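Local coordinates for C2 domain protein (Ramazzottius varieornatus, PDB 7DF2) that binds calcium ions through a C2 domain and belongs to a protein type found specifically in tardigrades, at residues A[164-169]-A[185-190]; A[41-46]-A[124-129]; A[74-79]-A[112-117]. All blocks are in the same frame, centred on the assembly; numbering follows the deposited sequence.

Contact 1: A[164-169]-A[185-190]; sequences AQWSPE and RYRWYN
Ser-167 OG is gripped from two sides: it accepts the backbone N of Tyr-186 across the contact at 3.0 Å and donates to the O of its own neighbour Pro-168. The Ser-167 N in turn gives a 2.8 Å bond to Tyr-186 O, and Ser-167 CB rests over one face of the Tyr-186 ring, so a single serine ties the loop to the strand through both backbone and side chain. Beside it, Trp-166 is sandwiched between two arginines. The guanidinium of Arg-185, folded over by a bend at chi3 (-57°), lies flat on the indole with centres 4.0 Å apart and planes at 11°, a cation-pi stack; its NE also hydrogen-bonds to Asn-46 OD1. Over the opposite face, Arg-187, in one of its two modelled conformers, sets CD 3.5 Å from the centroid of the five-membered ring of Trp-166, a CH-pi contact, and sends NH1 to Ala-164 O at 3.0 Å, the donor standing above the carbonyl plane, while NH2 makes salt bridges with Glu-44 and Glu-161. Replacing Trp-166 by an alanine is likely to leave the Arg-185 guanidinium without its stacking surface and open a gap between the two arginine chains. Water 3 bridges Ser-167 O and Arg-185 NH1. The irregular loop thus flanks strand 181-190, running antiparallel to it, and leads into edge strand 170-173 of the C2 beta sandwich.

Contact 2: A[41-46]-A[124-129]; sequences FRIEMN and RKIAMR
Face-to-face packing of the two sheets of a C2 beta sandwich is what this contact exemplifies. Strand 41-46 comes from one sheet and strand 126-129 from the other; their axes pass 9.2 Å apart and cross at -29°, a separation and twist usual for aligned sandwich sheets. No hydrogen bond links them, and every touching residue is buried. At one end the tips of two isoleucines meet head on, with Ile-43 CD1 3.6 Å from Ile-126 CD1. That same Ile-126 methyl reaches the edge of the Phe-41 ring, where CE2 is its nearest atom at 4.2 Å, and Trp-188 touches both isoleucines from strand 181-190. Farther along, two methionines carry the contact in unlike shapes. Met-45 is fully extended, CG anti to the backbone N (chi1 169°), which lets SD and CE cross to the facing sheet, whereas Met-128 bends at chi3 (-77°). Their chains pass at a slant, Met-45 SD lying 3.8 Å from Met-128 CB and Met-45 CG 3.9 Å from Met-128 SD. The Arg-129 side chain starts away from strand 41-46, and its NE forms a salt bridge with Asp-77, yet its backbone takes part: the terminal methyl CE of Met-45 ends 3.6 Å from Arg-129 O.

Contact 3: A[74-79]-A[112-117]; sequences AFIDTE and KTISRD
Ile-76 and Arg-116 form the firm centre of this contact, where a buried arginine and a short row of aliphatic groups fill the space between two strands of facing sheets. Arg-116 runs straight out, CG anti to the backbone N (chi1 -175°) and every later torsion extended, which carries its guanidinium past Ile-76 to the end of strand 74-77. There NH1 donates to Ile-76 O at 2.8 Å, nearly straight at 161°, in the planes of both the carbonyl and the guanidinium. The same NH1 also bonds Asn-201 OD1, and NE bonds Ser-199 OG, which should restrict the rotation of the polar end. Thr-78 OG1 sits over the centre of one guanidinium face, 3.1 Å from Arg-116 CZ, a contact of position and not a hydrogen bond. The Phe-75 ring approaches obliquely, with CZ 3.3 Å from Arg-116 NH1. On the aliphatic side, the Ile-76 and Ile-114 chains lie alongside one another, pointing opposite ways; Ile-76 CD1 lies 3.6 Å from Ser-115 CA, and Ile-114 CD1 is 3.9 Å from Ala-74 CB.

The solvent side is looser. Exposed Glu-79 reaches Arg-116 NH2 through OE2 in a salt bridge whose hydrogen bond is weak (2.9 Å, bent to 124°), and OE2 also takes the N of Asn-201. Water 4 links Thr-78 OG1 to Asp-117 O, while an Asx turn, Asp-77 OD1 accepting Glu-79 N, shapes the chain leaving the strand; OD1 also accepts from Asn-201 ND2 and Lys-80 N. Within the sandwich, strand 70-77 lies between strands 96-100 and 121-136, while strand 107-119 is hydrogen-bonded to strand 41-51. Met-45 of that last strand packs on Ala-74, Ile-76 and Ile-114, and Leu-98 of strand 96-100 touches both Ala-74 and Ile-114.

Contacts 2 and 3 both bridge the two sheets of the sandwich, their centres about 6 Å apart, whereas contact 1 lies along a single sheet, about 9 and 13 Å from them, centre to centre. Side chains stitch them together: Tyr-189 OH meets Glu-44 OE2 at 2.7 Å, a probable hydrogen bond between contacts 1 and 2, and Arg-42 NE forms a 2.7 Å salt bridge with Asp-117 OD1 between contacts 2 and 3. The chain closes contact 3 within the span of contact 2, then makes contact 1. All three stand apart from the calcium sites, but the side chain of Glu-169 lies about 3 Å from a bound alpha-D-glucopyranose, in a pocket shared with Val-48, Arg-49 and Glu-109.

Contact 1: A[164-169]-A[185-190]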
loop_
_atom_site.group_PDB
_atom_site.type_symbol
_atom_site.label_atom_id
_atom_site.label_comp_id
_atom_site.label_asym_id
_atom_site.label_seq_id
_atom_site.Cartn_x
_atom_site.Cartn_y
_atom_site.Cartn_z
ATOM N N ALA A 164 -10.333 8.899 15.241
ATOM C CA ALA A 164 -9.180 8.158 14.744
ATOM C C ALA A 164 -8.135 9.108 14.172
ATOM O O ALA A 164 -8.457 9.972 13.351
ATOM C CB ALA A 164 -9.619 7.158 13.676
ATOM N N GLN A 165 -6.878 8.931 14.585
ATOM C CA GLN A 165 -5.786 9.809 14.190
ATOM C C GLN A 165 -4.927 9.135 13.127
ATOM O O GLN A 165 -4.641 7.942 13.220
ATOM C CB GLN A 165 -4.906 10.167 15.391
ATOM C CG GLN A 165 -5.598 10.988 16.475
ATOM C CD GLN A 165 -6.235 12.245 15.929
ATOM O OE1 GLN A 165 -5.552 13.117 15.393
ATOM N NE2 GLN A 165 -7.558 12.346 16.059
ATOM N N TRP A 166 -4.504 9.914 12.136
ATOM C CA TRP A 166 -3.551 9.423 11.149
ATOM C C TRP A 166 -2.212 9.119 11.807
ATOM O O TRP A 166 -1.747 9.846 12.690
ATOM C CB TRP A 166 -3.360 10.449 10.032
ATOM C CG TRP A 166 -4.501 10.481 9.072
ATOM C CD1 TRP A 166 -5.495 11.418 9.013
ATOM C CD2 TRP A 166 -4.782 9.529 8.034
ATOM N NE1 TRP A 166 -6.384 11.101 8.007
ATOM C CE2 TRP A 166 -5.971 9.945 7.395
ATOM C CE3 TRP A 166 -4.159 8.355 7.601
ATOM C CZ2 TRP A 166 -6.535 9.238 6.331
ATOM C CZ3 TRP A 166 -4.736 7.644 6.549
ATOM C CH2 TRP A 166 -5.902 8.099 5.920
ATOM N N SER A 167 -1.589 8.032 11.372
ATOM C CA SER A 167 -0.227 7.760 11.766
ATOM C C SER A 167 0.687 8.851 11.211
ATOM O O SER A 167 0.306 9.595 10.302
ATOM C CB SER A 167 0.211 6.402 11.239
ATOM O OG SER A 167 0.427 6.520 9.832
ATOM N N PRO A 168 1.906 8.968 11.732
ATOM C CA PRO A 168 2.904 9.787 11.044
ATOM C C PRO A 168 3.205 9.190 9.678
ATOM O O PRO A 168 2.899 8.029 9.391
ATOM C CB PRO A 168 4.128 9.719 11.969
ATOM C CG PRO A 168 3.934 8.464 12.746
ATOM C CD PRO A 168 2.449 8.350 12.954
ATOM N N GLU A 169 3.765 10.019 8.805
ATOM C CA GLU A 169 4.235 9.495 7.533
ATOM C C GLU A 169 5.260 8.402 7.799
ATOM O O GLU A 169 6.118 8.527 8.680
ATOM C CB GLU A 169 4.816 10.616 6.662
ATOM C CG GLU A 169 3.753 11.614 6.172
ATOM C CD GLU A 169 4.254 12.537 5.070
ATOM O OE1 GLU A 169 5.404 12.366 4.635
ATOM O OE2 GLU A 169 3.493 13.433 4.639
ATOM N N ARG A 185 0.640 6.661 5.218
ATOM C CA ARG A 185 0.001 6.888 6.511
ATOM C C ARG A 185 -1.183 5.948 6.619
ATOM O O ARG A 185 -1.779 5.568 5.607
ATOM C CB ARG A 185 -0.525 8.320 6.674
ATOM C CG ARG A 185 0.486 9.416 6.518
ATOM C CD ARG A 185 -0.137 10.742 6.933
ATOM N NE ARG A 185 -1.354 11.074 6.188
ATOM C CZ ARG A 185 -2.213 12.019 6.563
ATOM N NH1 ARG A 185 -1.993 12.705 7.687
ATOM N NH2 ARG A 185 -3.292 12.279 5.829
ATOM N N TYR A 186 -1.573 5.614 7.846
ATOM C CA TYR A 186 -2.776 4.817 8.004
ATOM C C TYR A 186 -3.580 5.324 9.184
ATOM O O TYR A 186 -3.067 6.013 10.071
ATOM C CB TYR A 186 -2.466 3.325 8.199
ATOM C CG TYR A 186 -1.828 3.003 9.528
ATOM C CD1 TYR A 186 -0.451 3.066 9.691
ATOM C CD2 TYR A 186 -2.605 2.613 10.621
ATOM C CE1 TYR A 186 0.144 2.767 10.918
ATOM C CE2 TYR A 186 -2.022 2.314 11.844
ATOM C CZ TYR A 186 -0.649 2.390 11.984
ATOM O OH TYR A 186 -0.075 2.089 13.196
ATOM N N ARG A 187 -4.878 5.008 9.134
ATOM C CA ARG A 187 -5.821 5.153 10.236
ATOM C C ARG A 187 -6.554 3.831 10.408
ATOM O O ARG A 187 -6.721 3.071 9.450
ATOM C CB ARG A 187 -6.865 6.270 9.984
ATOM C CG ARG A 187 -6.371 7.672 10.231
ATOM C CD ARG A 187 -7.491 8.677 10.468
ATOM N NE ARG A 187 -8.588 8.549 9.509
ATOM C CZ ARG A 187 -9.825 8.985 9.736
ATOM N NH1 ARG A 187 -10.117 9.571 10.890
ATOM N NH2 ARG A 187 -10.772 8.838 8.817
ATOM N N TRP A 188 -7.017 3.559 11.627
ATOM C CA TRP A 188 -7.960 2.462 11.767
ATOM C C TRP A 188 -8.798 2.681 13.014
ATOM O O TRP A 188 -8.342 3.276 13.996
ATOM C CB TRP A 188 -7.289 1.077 11.788
ATOM C CG TRP A 188 -6.207 0.830 12.804
ATOM C CD1 TRP A 188 -5.599 1.740 13.630
ATOM C CD2 TRP A 188 -5.606 -0.430 13.083
ATOM N NE1 TRP A 188 -4.645 1.109 14.404
ATOM C CE2 TRP A 188 -4.640 -0.225 14.089
ATOM C CE3 TRP A 188 -5.800 -1.722 12.589
ATOM C CZ2 TRP A 188 -3.867 -1.265 14.602
ATOM C CZ3 TRP A 188 -5.026 -2.753 13.100
ATOM C CH2 TRP A 188 -4.075 -2.517 14.094
ATOM N N TYR A 189 -10.024 2.183 12.953
ATOM C CA TYR A 189 -11.021 2.514 13.960
ATOM C C TYR A 189 -12.159 1.516 13.891
ATOM O O TYR A 189 -12.498 0.999 12.822
ATOM C CB TYR A 189 -11.564 3.938 13.773
ATOM C CG TYR A 189 -11.910 4.284 12.341
ATOM C CD1 TYR A 189 -10.953 4.828 11.482
ATOM C CD2 TYR A 189 -13.189 4.081 11.849
ATOM C CE1 TYR A 189 -11.273 5.136 10.162
ATOM C CE2 TYR A 189 -13.518 4.391 10.548
ATOM C CZ TYR A 189 -12.555 4.926 9.708
ATOM O OH TYR A 189 -12.914 5.225 8.417
ATOM N N ASN A 190 -12.764 1.276 15.049
ATOM C CA ASN A 190 -13.924 0.410 15.111
ATOM C C ASN A 190 -15.101 1.049 14.389
ATOM O O ASN A 190 -15.272 2.271 14.391
ATOM C CB ASN A 190 -14.281 0.124 16.567
ATOM C CG ASN A 190 -13.159 -0.583 17.301
ATOM O OD1 ASN A 190 -12.782 -1.689 16.941
ATOM N ND2 ASN A 190 -12.629 0.054 18.336
HETATM O O HOH W 1 -6.176 5.542 13.705
HETATM O O HOH W 2 -3.096 5.625 12.918
HETATM O O HOH W 3 0.212 12.309 9.738
#

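Contact 2: A[41-46]-A[124-129]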
loop_
_atom_site.group_PDB
_atom_site.type_symbol
_atom_site.label_atom_id
_atom_site.label_comp_id
_atom_site.label_asym_id
_atom_site.label_seq_id
_atom_site.Cartn_x
_atom_site.Cartn_y
_atom_site.Cartn_z
ATOM N N PHE A 41 -13.669 -3.315 12.201
ATOM C CA PHE A 41 -12.961 -2.052 12.109
ATOM C C PHE A 41 -12.575 -1.789 10.659
ATOM O O PHE A 41 -12.617 -2.678 9.804
ATOM C CB PHE A 41 -11.729 -2.012 13.036
ATOM C CG PHE A 41 -10.803 -3.200 12.902
ATOM C CD1 PHE A 41 -11.073 -4.390 13.568
ATOM C CD2 PHE A 41 -9.653 -3.115 12.130
ATOM C CE1 PHE A 41 -10.217 -5.482 13.464
ATOM C CE2 PHE A 41 -8.792 -4.200 12.018
ATOM C CZ PHE A 41 -9.072 -5.387 12.683
ATOM N N ARG A 42 -12.240 -0.534 10.394
ATOM C CA ARG A 42 -11.927 -0.050 9.060
ATOM C C ARG A 42 -10.494 0.444 9.078
ATOM O O ARG A 42 -10.056 1.037 10.066
ATOM C CB ARG A 42 -12.882 1.081 8.659
ATOM C CG ARG A 42 -12.606 1.717 7.291
ATOM C CD ARG A 42 -13.883 2.427 6.821
ATOM N NE ARG A 42 -14.947 1.457 6.570
ATOM C CZ ARG A 42 -16.240 1.749 6.553
ATOM N NH1 ARG A 42 -17.132 0.794 6.309
ATOM N NH2 ARG A 42 -16.640 2.997 6.772
ATOM N N ILE A 43 -9.753 0.154 8.011
ATOM C CA ILE A 43 -8.380 0.612 7.843
ATOM C C ILE A 43 -8.337 1.533 6.638
ATOM O O ILE A 43 -8.802 1.158 5.558
ATOM C CB ILE A 43 -7.403 -0.562 7.638
ATOM C CG1 ILE A 43 -7.497 -1.546 8.803
ATOM C CG2 ILE A 43 -5.961 -0.054 7.461
ATOM C CD1 ILE A 43 -8.279 -2.774 8.461
ATOM N N GLU A 44 -7.770 2.723 6.818
ATOM C CA GLU A 44 -7.525 3.655 5.723
ATOM C C GLU A 44 -6.034 3.712 5.461
ATOM O O GLU A 44 -5.235 3.793 6.403
ATOM C CB GLU A 44 -8.065 5.052 6.045
ATOM C CG GLU A 44 -9.562 5.058 6.325
ATOM C CD GLU A 44 -10.096 6.457 6.580
ATOM O OE1 GLU A 44 -9.296 7.424 6.583
ATOM O OE2 GLU A 44 -11.313 6.587 6.794
ATOM N N MET A 45 -5.662 3.638 4.186
ATOM C CA MET A 45 -4.271 3.679 3.756
ATOM C C MET A 45 -4.096 4.868 2.827
ATOM O O MET A 45 -4.715 4.925 1.759
ATOM C CB MET A 45 -3.886 2.379 3.057
ATOM C CG MET A 45 -2.544 2.401 2.329
ATOM S SD MET A 45 -2.325 0.794 1.521
ATOM C CE MET A 45 -0.829 1.106 0.574
ATOM N N ASN A 46 -3.277 5.825 3.248
ATOM C CA ASN A 46 -3.013 7.046 2.496
ATOM C C ASN A 46 -1.628 6.922 1.875
ATOM O O ASN A 46 -0.625 6.839 2.596
ATOM C CB ASN A 46 -3.099 8.251 3.430
ATOM C CG ASN A 46 -2.809 9.584 2.755
ATOM O OD1 ASN A 46 -2.196 10.462 3.376
ATOM N ND2 ASN A 46 -3.312 9.786 1.536
ATOM N N ARG A 124 -3.284 -10.030 13.434
ATOM C CA ARG A 124 -2.117 -9.525 14.142
ATOM C C ARG A 124 -1.283 -8.566 13.313
ATOM O O ARG A 124 -0.599 -7.718 13.884
ATOM C CB ARG A 124 -1.221 -10.684 14.598
ATOM C CG ARG A 124 -1.904 -11.630 15.568
ATOM C CD ARG A 124 -0.974 -12.737 16.021
ATOM N NE ARG A 124 -1.704 -13.808 16.695
ATOM C CZ ARG A 124 -1.985 -13.815 17.995
ATOM N NH1 ARG A 124 -2.655 -14.829 18.521
ATOM N NH2 ARG A 124 -1.599 -12.804 18.767
ATOM N N LYS A 125 -1.330 -8.681 11.987
ATOM C CA LYS A 125 -0.539 -7.844 11.093
ATOM C C LYS A 125 -1.350 -7.561 9.841
ATOM O O LYS A 125 -1.929 -8.481 9.255
ATOM C CB LYS A 125 0.771 -8.541 10.695
ATOM C CG LYS A 125 1.936 -8.266 11.614
ATOM C CD LYS A 125 3.252 -8.404 10.877
ATOM C CE LYS A 125 3.461 -9.818 10.399
ATOM N NZ LYS A 125 4.879 -10.033 10.035
ATOM N N ILE A 126 -1.373 -6.302 9.413
ATOM C CA ILE A 126 -1.991 -5.919 8.151
ATOM C C ILE A 126 -0.914 -5.293 7.280
ATOM O O ILE A 126 -0.228 -4.357 7.709
ATOM C CB ILE A 126 -3.158 -4.939 8.366
ATOM C CG1 ILE A 126 -4.286 -5.625 9.142
ATOM C CG2 ILE A 126 -3.674 -4.395 7.042
ATOM C CD1 ILE A 126 -5.391 -4.683 9.562
ATOM N N ALA A 127 -0.766 -5.801 6.067
ATOM C CA ALA A 127 0.292 -5.357 5.168
ATOM C C ALA A 127 -0.259 -4.314 4.207
ATOM O O ALA A 127 -1.131 -4.619 3.388
ATOM C CB ALA A 127 0.875 -6.534 4.397
ATOM N N MET A 128 0.242 -3.090 4.312
ATOM C CA MET A 128 0.016 -2.098 3.266
ATOM C C MET A 128 0.946 -2.441 2.108
ATOM O O MET A 128 2.164 -2.523 2.301
ATOM C CB MET A 128 0.290 -0.695 3.799
ATOM C CG MET A 128 -0.704 -0.266 4.869
ATOM S SD MET A 128 -0.410 1.425 5.415
ATOM C CE MET A 128 0.996 1.245 6.501
ATOM N N ARG A 129 0.377 -2.700 0.930
ATOM C CA ARG A 129 1.141 -3.147 -0.233
ATOM C C ARG A 129 1.041 -2.092 -1.325
ATOM O O ARG A 129 -0.054 -1.610 -1.625
ATOM C CB ARG A 129 0.632 -4.495 -0.764
ATOM C CG ARG A 129 0.867 -5.668 0.175
ATOM C CD ARG A 129 0.548 -6.978 -0.539
ATOM N NE ARG A 129 0.744 -8.122 0.342
ATOM C CZ ARG A 129 1.887 -8.791 0.459
ATOM N NH1 ARG A 129 2.954 -8.436 -0.254
ATOM N NH2 ARG A 129 1.962 -9.821 1.290
#

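Contact 3: A[74-79]-A[112-117]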
loop_
_atom_site.group_PDB
_atom_site.type_symbol
_atom_site.label_atom_id
_atom_site.label_comp_id
_atom_site.label_asym_id
_atom_site.label_seq_id
_atom_site.Cartn_x
_atom_site.Cartn_y
_atom_site.Cartn_z
ATOM N N ALA A 74 -2.145 -0.078 -5.228
ATOM C CA ALA A 74 -2.104 -0.262 -3.783
ATOM C C ALA A 74 -3.196 -1.217 -3.321
ATOM O O ALA A 74 -4.239 -1.373 -3.964
ATOM C CB ALA A 74 -2.255 1.071 -3.033
ATOM N N PHE A 75 -2.944 -1.845 -2.172
ATOM C CA PHE A 75 -3.881 -2.799 -1.587
ATOM C C PHE A 75 -3.627 -2.897 -0.088
ATOM O O PHE A 75 -2.472 -2.879 0.345
ATOM C CB PHE A 75 -3.718 -4.170 -2.259
ATOM C CG PHE A 75 -4.789 -5.166 -1.892
ATOM C CD1 PHE A 75 -6.016 -5.152 -2.543
ATOM C CD2 PHE A 75 -4.558 -6.122 -0.912
ATOM C CE1 PHE A 75 -6.999 -6.079 -2.220
ATOM C CE2 PHE A 75 -5.537 -7.047 -0.585
ATOM C CZ PHE A 75 -6.758 -7.018 -1.239
ATOM N N ILE A 76 -4.702 -2.995 0.699
ATOM C CA ILE A 76 -4.595 -3.265 2.132
ATOM C C ILE A 76 -4.758 -4.771 2.306
ATOM O O ILE A 76 -5.852 -5.308 2.083
ATOM C CB ILE A 76 -5.659 -2.499 2.937
ATOM C CG1 ILE A 76 -5.484 -0.986 2.790
ATOM C CG2 ILE A 76 -5.611 -2.907 4.391
ATOM C CD1 ILE A 76 -6.738 -0.169 3.214
ATOM N N ASP A 77 -3.676 -5.460 2.700
ATOM C CA ASP A 77 -3.653 -6.927 2.760
ATOM C C ASP A 77 -3.921 -7.388 4.193
ATOM O O ASP A 77 -3.004 -7.478 5.015
ATOM C CB ASP A 77 -2.317 -7.461 2.248
ATOM C CG ASP A 77 -2.269 -8.989 2.213
ATOM O OD1 ASP A 77 -3.295 -9.639 2.542
ATOM O OD2 ASP A 77 -1.201 -9.530 1.849
ATOM N N THR A 78 -5.171 -7.735 4.478
ATOM C CA THR A 78 -5.542 -8.196 5.807
ATOM C C THR A 78 -5.391 -9.700 5.990
ATOM O O THR A 78 -5.619 -10.195 7.100
ATOM C CB THR A 78 -6.993 -7.813 6.102
ATOM O OG1 THR A 78 -7.831 -8.352 5.074
ATOM C CG2 THR A 78 -7.139 -6.274 6.163
ATOM N N GLU A 79 -5.020 -10.433 4.944
ATOM C CA GLU A 79 -5.070 -11.892 4.955
ATOM C C GLU A 79 -3.714 -12.566 4.819
ATOM O O GLU A 79 -3.470 -13.584 5.476
ATOM C CB GLU A 79 -5.986 -12.396 3.829
ATOM C CG GLU A 79 -7.379 -11.782 3.801
ATOM C CD GLU A 79 -8.214 -12.324 2.651
ATOM O OE1 GLU A 79 -7.772 -13.297 2.009
ATOM O OE2 GLU A 79 -9.309 -11.785 2.387
ATOM N N LYS A 112 -3.436 9.827 -2.443
ATOM C CA LYS A 112 -4.679 9.085 -2.647
ATOM C C LYS A 112 -4.873 8.105 -1.497
ATOM O O LYS A 112 -3.920 7.701 -0.823
ATOM C CB LYS A 112 -4.683 8.324 -3.987
ATOM C CG LYS A 112 -4.295 9.140 -5.217
ATOM C CD LYS A 112 -5.298 10.260 -5.520
ATOM C CE LYS A 112 -5.129 10.826 -6.951
ATOM N NZ LYS A 112 -5.934 12.079 -7.114
ATOM N N THR A 113 -6.127 7.702 -1.280
ATOM C CA THR A 113 -6.455 6.914 -0.098
ATOM C C THR A 113 -7.404 5.785 -0.471
ATOM O O THR A 113 -8.328 5.990 -1.266
ATOM C CB THR A 113 -7.092 7.811 0.978
ATOM O OG1 THR A 113 -6.166 8.842 1.324
ATOM C CG2 THR A 113 -7.438 7.017 2.233
ATOM N N ILE A 114 -7.160 4.591 0.091
ATOM C CA ILE A 114 -8.057 3.452 -0.066
ATOM C C ILE A 114 -8.409 2.933 1.323
ATOM O O ILE A 114 -7.757 3.258 2.319
ATOM C CB ILE A 114 -7.453 2.328 -0.940
ATOM C CG1 ILE A 114 -6.161 1.794 -0.336
ATOM C CG2 ILE A 114 -7.185 2.836 -2.374
ATOM C CD1 ILE A 114 -5.632 0.554 -1.082
ATOM N N SER A 115 -9.491 2.155 1.401
ATOM C CA SER A 115 -9.836 1.583 2.696
ATOM C C SER A 115 -10.383 0.169 2.543
ATOM O O SER A 115 -10.824 -0.254 1.469
ATOM C CB SER A 115 -10.838 2.451 3.475
ATOM O OG SER A 115 -12.089 2.481 2.824
ATOM N N ARG A 116 -10.329 -0.563 3.655
ATOM C CA ARG A 116 -10.784 -1.940 3.713
ATOM C C ARG A 116 -11.182 -2.252 5.142
ATOM O O ARG A 116 -10.595 -1.723 6.090
ATOM C CB ARG A 116 -9.694 -2.911 3.243
ATOM C CG ARG A 116 -10.172 -4.362 3.160
ATOM C CD ARG A 116 -9.058 -5.304 2.707
ATOM N NE ARG A 116 -9.559 -6.671 2.594
ATOM C CZ ARG A 116 -8.814 -7.719 2.250
ATOM N NH1 ARG A 116 -7.523 -7.561 1.971
ATOM N NH2 ARG A 116 -9.359 -8.928 2.186
ATOM N N ASP A 117 -12.173 -3.130 5.293
ATOM C CA ASP A 117 -12.710 -3.466 6.602
ATOM C C ASP A 117 -12.323 -4.877 7.017
ATOM O O ASP A 117 -12.130 -5.765 6.179
ATOM C CB ASP A 117 -14.236 -3.370 6.627
ATOM C CG ASP A 117 -14.748 -2.010 6.228
ATOM O OD1 ASP A 117 -13.961 -1.049 6.238
ATOM O OD2 ASP A 117 -15.948 -1.908 5.917
HETATM O O HOH W 4 -10.571 -8.048 5.583
#